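PDB 5JD3: LAE5 from Uncultured bacterium, which probably hydrolyses carboxylic esters, as an alpha/beta hydrolase of the GDSL-like lipase/acylhydrolase family recovered from a lake metagenome. Local coordinates for residues A65-F68 with A69-E73; D167-R170 with A171-V175; Q195-F198 with D199-L202. All blocks are in the same frame, centred on the assembly; numbering follows the deposited sequence.

Interaction 1 (A65-F68 with A69-E73)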
loop_
_atom_site.group_PDB
_atom_site.type_symbol
_atom_site.label_atom_id
_atom_site.label_comp_id
_atom_site.label_asym_id
_atom_site.label_seq_id
_atom_site.Cartn_x
_atom_site.Cartn_y
_atom_site.Cartn_z
ATOM N N ALA A 65 -3.375 5.828 -14.220
ATOM C CA ALA A 65 -2.952 6.470 -15.459
ATOM C C ALA A 65 -2.149 5.508 -16.328
ATOM O O ALA A 65 -2.365 5.419 -17.537
ATOM C CB ALA A 65 -2.135 7.717 -15.157
ATOM N N HIS A 66 -1.222 4.792 -15.698
ATOM C CA HIS A 66 -0.363 3.833 -16.384
ATOM C C HIS A 66 -1.169 2.730 -17.063
ATOM O O HIS A 66 -0.944 2.411 -18.230
ATOM C CB HIS A 66 0.632 3.224 -15.390
ATOM C CG HIS A 66 1.531 2.180 -15.981
ATOM N ND1 HIS A 66 2.868 2.405 -16.229
ATOM C CD2 HIS A 66 1.290 0.899 -16.351
ATOM C CE1 HIS A 66 3.410 1.312 -16.733
ATOM N NE2 HIS A 66 2.474 0.384 -16.821
ATOM N N LEU A 67 -2.107 2.151 -16.321
ATOM C CA LEU A 67 -2.905 1.038 -16.823
ATOM C C LEU A 67 -3.836 1.466 -17.953
ATOM O O LEU A 67 -4.060 0.711 -18.897
ATOM C CB LEU A 67 -3.705 0.407 -15.683
ATOM C CG LEU A 67 -2.857 -0.312 -14.631
ATOM C CD1 LEU A 67 -3.664 -0.598 -13.373
ATOM C CD2 LEU A 67 -2.271 -1.597 -15.202
ATOM N N PHE A 68 -4.375 2.676 -17.858
ATOM C CA PHE A 68 -5.241 3.202 -18.909
ATOM C C PHE A 68 -4.462 3.511 -20.182
ATOM O O PHE A 68 -4.899 3.178 -21.280
ATOM C CB PHE A 68 -5.970 4.462 -18.436
ATOM C CG PHE A 68 -7.329 4.195 -17.855
ATOM C CD1 PHE A 68 -8.327 3.628 -18.629
ATOM C CD2 PHE A 68 -7.614 4.527 -16.541
ATOM C CE1 PHE A 68 -9.582 3.386 -18.099
ATOM C CE2 PHE A 68 -8.866 4.289 -16.006
ATOM C CZ PHE A 68 -9.851 3.717 -16.787
ATOM N N ALA A 69 -3.305 4.148 -20.028
ATOM C CA ALA A 69 -2.524 4.603 -21.173
ATOM C C ALA A 69 -1.870 3.451 -21.932
ATOM O O ALA A 69 -1.812 3.468 -23.162
ATOM C CB ALA A 69 -1.467 5.596 -20.723
ATOM N N ARG A 70 -1.378 2.456 -21.202
ATOM C CA ARG A 70 -0.652 1.348 -21.817
ATOM C C ARG A 70 -1.543 0.141 -22.092
ATOM O O ARG A 70 -1.272 -0.641 -23.003
ATOM C CB ARG A 70 0.520 0.921 -20.935
ATOM C CG ARG A 70 1.619 1.958 -20.802
ATOM C CD ARG A 70 2.753 1.394 -19.974
ATOM N NE ARG A 70 3.794 2.377 -19.686
ATOM C CZ ARG A 70 5.067 2.236 -20.035
ATOM N NH1 ARG A 70 5.459 1.150 -20.690
ATOM N NH2 ARG A 70 5.950 3.175 -19.729
ATOM N N PHE A 71 -2.598 -0.014 -21.299
ATOM C CA PHE A 71 -3.531 -1.118 -21.498
ATOM C C PHE A 71 -4.988 -0.653 -21.521
ATOM O O PHE A 71 -5.767 -1.035 -20.648
ATOM C CB PHE A 71 -3.354 -2.169 -20.397
ATOM C CG PHE A 71 -1.939 -2.652 -20.233
ATOM C CD1 PHE A 71 -1.465 -3.716 -20.982
ATOM C CD2 PHE A 71 -1.089 -2.049 -19.320
ATOM C CE1 PHE A 71 -0.165 -4.165 -20.830
ATOM C CE2 PHE A 71 0.212 -2.494 -19.163
ATOM C CZ PHE A 71 0.674 -3.553 -19.918
ATOM N N PRO A 72 -5.363 0.170 -22.517
ATOM C CA PRO A 72 -6.759 0.617 -22.604
ATOM C C PRO A 72 -7.733 -0.547 -22.762
ATOM O O PRO A 72 -8.855 -0.483 -22.261
ATOM C CB PRO A 72 -6.773 1.501 -23.856
ATOM C CG PRO A 72 -5.359 1.899 -24.073
ATOM C CD PRO A 72 -4.536 0.751 -23.590
ATOM N N GLU A 73 -7.295 -1.598 -23.448
ATOM C CA GLU A 73 -8.143 -2.752 -23.724
ATOM C C GLU A 73 -8.487 -3.529 -22.458
ATOM O O GLU A 73 -9.542 -4.159 -22.374
ATOM C CB GLU A 73 -7.465 -3.693 -24.726
ATOM C CG GLU A 73 -6.442 -3.043 -25.647
ATOM C CD GLU A 73 -5.058 -2.958 -25.024
ATOM O OE1 GLU A 73 -4.619 -3.952 -24.409
ATOM O OE2 GLU A 73 -4.404 -1.905 -25.164
#
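R70 lays its CD methylene over one face of the H66 imidazole, one helical turn on. This CD stands 3.6 Å from the centroid of the H66 ring, a CH-pi contact displaced toward the rim. The R70 guanidinium plane lies only 9° from that of the imidazole, but the group sits beyond the ring and only CD is over its face; NE of R70 comes 3.2 Å from CE1 of H66. H66 reaches this place because its CG lies anti to the backbone N (chi1 178°), while R70 runs extended from CG to NE. The outer ends of both are held by the C-terminal tail: NE2 of H66 bonds to the carbonyl of C235, and NH1 of R70 to the hydroxyl of S238. Replacing H66 by alanine would probably leave the CD methylene of R70 without an aromatic face to lie on, and the C235 carbonyl without this donor. Alongside, CD2 of L67 lies 4.3 Å from CD2 of F71. L67 is buried against L230 and C235, a fitting place for a branched aliphatic chain. F71 N still bonds to L67 O (2.9 Å), yet this is a helix C-terminus at which the chain leaves helical torsions just before a proline, P72, which lacks an N-H.

Interaction 2 (D167-R170 with A171-V175)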
loop_
_atom_site.group_PDB
_atom_site.type_symbol
_atom_site.label_atom_id
_atom_site.label_comp_id
_atom_site.label_asym_id
_atom_site.label_seq_id
_atom_site.Cartn_x
_atom_site.Cartn_y
_atom_site.Cartn_z
ATOM N N ASP A 167 19.151 1.920 11.698
ATOM C CA ASP A 167 18.321 2.989 12.240
ATOM C C ASP A 167 17.125 2.356 12.938
ATOM O O ASP A 167 16.490 1.454 12.389
ATOM C CB ASP A 167 17.864 3.947 11.138
ATOM C CG ASP A 167 16.925 5.025 11.652
ATOM O OD1 ASP A 167 17.410 6.120 12.010
ATOM O OD2 ASP A 167 15.700 4.781 11.694
ATOM N N ALA A 168 16.828 2.830 14.146
ATOM C CA ALA A 168 15.804 2.227 14.997
ATOM C C ALA A 168 14.459 2.065 14.293
ATOM O O ALA A 168 13.791 1.045 14.454
ATOM C CB ALA A 168 15.631 3.051 16.264
ATOM N N MET A 169 14.070 3.064 13.509
ATOM C CA MET A 169 12.785 3.023 12.819
ATOM C C MET A 169 12.845 2.185 11.540
ATOM O O MET A 169 11.891 1.482 11.210
ATOM C CB MET A 169 12.303 4.439 12.498
ATOM C CG MET A 169 11.025 4.473 11.676
ATOM S SD MET A 169 10.089 6.003 11.838
ATOM C CE MET A 169 8.951 5.825 10.465
ATOM N N ARG A 170 13.962 2.261 10.824
ATOM C CA ARG A 170 14.143 1.455 9.620
ATOM C C ARG A 170 14.177 -0.029 9.971
ATOM O O ARG A 170 13.551 -0.849 9.298
ATOM C CB ARG A 170 15.425 1.852 8.882
ATOM C CG ARG A 170 15.802 0.905 7.747
ATOM C CD ARG A 170 14.707 0.830 6.690
ATOM N NE ARG A 170 14.816 -0.373 5.869
ATOM C CZ ARG A 170 15.439 -0.430 4.695
ATOM N NH1 ARG A 170 15.481 -1.572 4.023
ATOM N NH2 ARG A 170 16.018 0.652 4.191
ATOM N N ALA A 171 14.908 -0.365 11.028
ATOM C CA ALA A 171 14.997 -1.745 11.491
ATOM C C ALA A 171 13.646 -2.234 11.995
ATOM O O ALA A 171 13.288 -3.396 11.808
ATOM C CB ALA A 171 16.048 -1.872 12.581
ATOM N N ARG A 172 12.901 -1.336 12.634
ATOM C CA ARG A 172 11.561 -1.646 13.116
ATOM C C ARG A 172 10.603 -1.818 11.944
ATOM O O ARG A 172 9.738 -2.693 11.958
ATOM C CB ARG A 172 11.056 -0.545 14.051
ATOM C CG ARG A 172 9.734 -0.850 14.741
ATOM C CD ARG A 172 9.896 -1.929 15.799
ATOM N NE ARG A 172 8.762 -1.969 16.718
ATOM C CZ ARG A 172 8.641 -2.838 17.716
ATOM N NH1 ARG A 172 9.586 -3.744 17.928
ATOM N NH2 ARG A 172 7.575 -2.801 18.504
ATOM N N MET A 173 10.765 -0.974 10.930
ATOM C CA MET A 173 9.941 -1.054 9.730
ATOM C C MET A 173 10.216 -2.362 8.994
ATOM O O MET A 173 9.325 -2.931 8.363
ATOM C CB MET A 173 10.203 0.143 8.814
ATOM C CG MET A 173 9.173 0.323 7.711
ATOM S SD MET A 173 7.564 0.854 8.333
ATOM C CE MET A 173 7.909 2.556 8.775
ATOM N N ASP A 174 11.457 -2.832 9.087
ATOM C CA ASP A 174 11.843 -4.109 8.496
ATOM C C ASP A 174 11.162 -5.271 9.208
ATOM O O ASP A 174 10.863 -6.296 8.595
ATOM C CB ASP A 174 13.362 -4.288 8.539
ATOM C CG ASP A 174 14.088 -3.350 7.597
ATOM O OD1 ASP A 174 13.471 -2.905 6.606
ATOM O OD2 ASP A 174 15.276 -3.058 7.846
ATOM N N VAL A 175 10.923 -5.108 10.506
ATOM C CA VAL A 175 10.232 -6.123 11.293
ATOM C C VAL A 175 8.814 -6.327 10.777
ATOM O O VAL A 175 8.377 -7.457 10.555
ATOM C CB VAL A 175 10.182 -5.745 12.788
ATOM C CG1 VAL A 175 9.269 -6.694 13.551
ATOM C CG2 VAL A 175 11.580 -5.741 13.384
#
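R170 and D174, four residues apart on one helix, form an i to i+4 salt bridge. NE of R170 donates to OD1 of D174 over 3.0 Å at a nearly straight 171°. The oxygen lies in the guanidinium plane and is met on its syn side, with the carboxylate turned 79° from the guanidinium. A bend at chi2 (60°) carries the R170 chain along the helix to D174, and leaves its two terminal nitrogens for others: NH1 for an acceptor on helix 194-201, NH2 for the carbonyl of E162. A long, branched donor suits this buried position, where it can serve three acceptors at once.

Capping is the second kind of contact. D167 is the N-cap, and its OD2 accepts from M169 N at 3.0 Å and from R170 N at 3.2 Å, satisfying amides that the first turn leaves without helical acceptors. The D167 carbonyl takes A171 N at 2.8 Å, beginning the run of i to i+4 backbone bonds.

Apolar packing is the third. M169 and M173 lie side by side, pointing the same way, and their CE methyls meet at 3.8 Å; flexible thioether chains adapt well to a buried, irregular apolar setting.

M169 rests on W117 of helix 113-121 and on F160, M173 on P158. This is the opening of helix 168-187, the crossover between parallel strands 152-156 and 190-192.

Interaction 3 (Q195-F198 with D199-L202)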
loop_
_atom_site.group_PDB
_atom_site.type_symbol
_atom_site.label_atom_id
_atom_site.label_comp_id
_atom_site.label_asym_id
_atom_site.label_seq_id
_atom_site.Cartn_x
_atom_site.Cartn_y
_atom_site.Cartn_z
ATOM N N GLN A 195 9.737 -1.501 -0.230
ATOM C CA GLN A 195 10.946 -1.128 0.499
ATOM C C GLN A 195 12.196 -1.412 -0.326
ATOM O O GLN A 195 13.101 -0.583 -0.403
ATOM C CB GLN A 195 11.022 -1.873 1.834
ATOM C CG GLN A 195 12.267 -1.561 2.649
ATOM C CD GLN A 195 12.312 -0.121 3.115
ATOM O OE1 GLN A 195 11.632 0.256 4.070
ATOM N NE2 GLN A 195 13.117 0.696 2.442
ATOM N N GLY A 196 12.234 -2.590 -0.942
ATOM C CA GLY A 196 13.344 -2.968 -1.797
ATOM C C GLY A 196 13.462 -2.051 -2.997
ATOM O O GLY A 196 14.566 -1.728 -3.435
ATOM N N ALA A 197 12.317 -1.629 -3.527
ATOM C CA ALA A 197 12.285 -0.709 -4.658
ATOM C C ALA A 197 12.928 0.620 -4.286
ATOM O O ALA A 197 13.692 1.190 -5.066
ATOM C CB ALA A 197 10.854 -0.496 -5.134
ATOM N N PHE A 198 12.617 1.110 -3.088
ATOM C CA PHE A 198 13.228 2.337 -2.593
ATOM C C PHE A 198 14.719 2.138 -2.344
ATOM O O PHE A 198 15.521 3.033 -2.609
ATOM C CB PHE A 198 12.537 2.815 -1.313
ATOM C CG PHE A 198 11.306 3.644 -1.560
ATOM C CD1 PHE A 198 11.397 4.858 -2.221
ATOM C CD2 PHE A 198 10.063 3.217 -1.121
ATOM C CE1 PHE A 198 10.270 5.627 -2.450
ATOM C CE2 PHE A 198 8.932 3.982 -1.347
ATOM C CZ PHE A 198 9.036 5.188 -2.011
ATOM N N ASP A 199 15.086 0.960 -1.845
ATOM C CA ASP A 199 16.486 0.642 -1.576
ATOM C C ASP A 199 17.329 0.689 -2.847
ATOM O O ASP A 199 18.499 1.066 -2.811
ATOM C CB ASP A 199 16.613 -0.735 -0.919
ATOM C CG ASP A 199 16.114 -0.745 0.513
ATOM O OD1 ASP A 199 15.789 0.341 1.039
ATOM O OD2 ASP A 199 16.057 -1.837 1.116
ATOM N N ARG A 200 16.730 0.301 -3.968
ATOM C CA ARG A 200 17.412 0.363 -5.255
ATOM C C ARG A 200 17.572 1.809 -5.710
ATOM O O ARG A 200 18.625 2.200 -6.216
ATOM C CB ARG A 200 16.653 -0.446 -6.307
ATOM C CG ARG A 200 17.090 -1.900 -6.399
ATOM C CD ARG A 200 16.132 -2.715 -7.251
ATOM N NE ARG A 200 15.006 -3.219 -6.471
ATOM C CZ ARG A 200 13.765 -3.328 -6.932
ATOM N NH1 ARG A 200 12.803 -3.800 -6.149
ATOM N NH2 ARG A 200 13.484 -2.962 -8.174
ATOM N N TYR A 201 16.520 2.599 -5.522
ATOM C CA TYR A 201 16.547 4.015 -5.868
ATOM C C TYR A 201 17.599 4.758 -5.051
ATOM O O TYR A 201 18.323 5.603 -5.578
ATOM C CB TYR A 201 15.169 4.646 -5.645
ATOM C CG TYR A 201 15.043 6.063 -6.162
ATOM C CD1 TYR A 201 14.506 6.319 -7.417
ATOM C CD2 TYR A 201 15.456 7.146 -5.394
ATOM C CE1 TYR A 201 14.386 7.613 -7.893
ATOM C CE2 TYR A 201 15.342 8.441 -5.864
ATOM C CZ TYR A 201 14.805 8.668 -7.112
ATOM O OH TYR A 201 14.688 9.957 -7.579
ATOM N N LEU A 202 17.681 4.430 -3.765
ATOM C CA LEU A 202 18.564 5.136 -2.838
ATOM C C LEU A 202 20.046 4.858 -3.084
ATOM O O LEU A 202 20.906 5.400 -2.390
ATOM C CB LEU A 202 18.204 4.776 -1.395
ATOM C CG LEU A 202 16.862 5.316 -0.901
ATOM C CD1 LEU A 202 16.510 4.740 0.463
ATOM C CD2 LEU A 202 16.886 6.838 -0.858
#
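Q195 and D199 meet one turn apart, their side chains crossing at a slant, on helix 194-201, which follows the edge strand 190-192 of the parallel sheet in this alpha/beta hydrolase. NE2 of Q195 donates to OD1 of D199 over 3.0 Å, at a bent 137°. The amide and carboxylate planes are 29° apart, and the nitrogen approaches from above the carboxylate plane. With its CG anti to the backbone N (chi1 179°) and a turn at chi2, Q195 curls toward D199. Glutamine suits the place because its amide can donate here while OE1 accepts from F160 N.

Behind these side chains the backbone repeats the helical pattern, D199 N reaching Q195 O at 2.9 Å and Y201 N reaching A197 O at 3.2 Å. G196, with no side chain, lies beside R200, and CA of A197 lies against one face of the R200 guanidinium, 3.4 Å from its plane and toward the rim.

The next shell positions the group. R170, on helix 168-187, forms a salt bridge with OD2 of D199, so the carboxylate is gripped by both its oxygens. A197 packs its small methyl against V224 and A228 of helix 219-232. F198 packs against I225 and L210, its ring also meeting that of Y159. Y201 sends its hydroxyl to Q209. At the last turn, L202 N donates to F198 O over 2.8 Å, almost in line with the carbonyl bond.

In the fold
Along the chain the three come in series: interaction 1 at the end of helix 59-70, interaction 2 at the start of helix 168-187, and interaction 3 in helix 194-201. Interactions 1 and 2 lie on opposite sides of the chain's centre, their centres about 36 Å apart, and the centre of interaction 3 is about 25 Å from that of interaction 1. Interactions 2 and 3, with centres about 15 Å apart, touch where R170 meets D199. That point of touch ties together the helices before and after edge strand 190-192. Helix 219-232 contacts both interactions 1 and 3, so one C-terminal helix links distant parts of the alpha/beta fold.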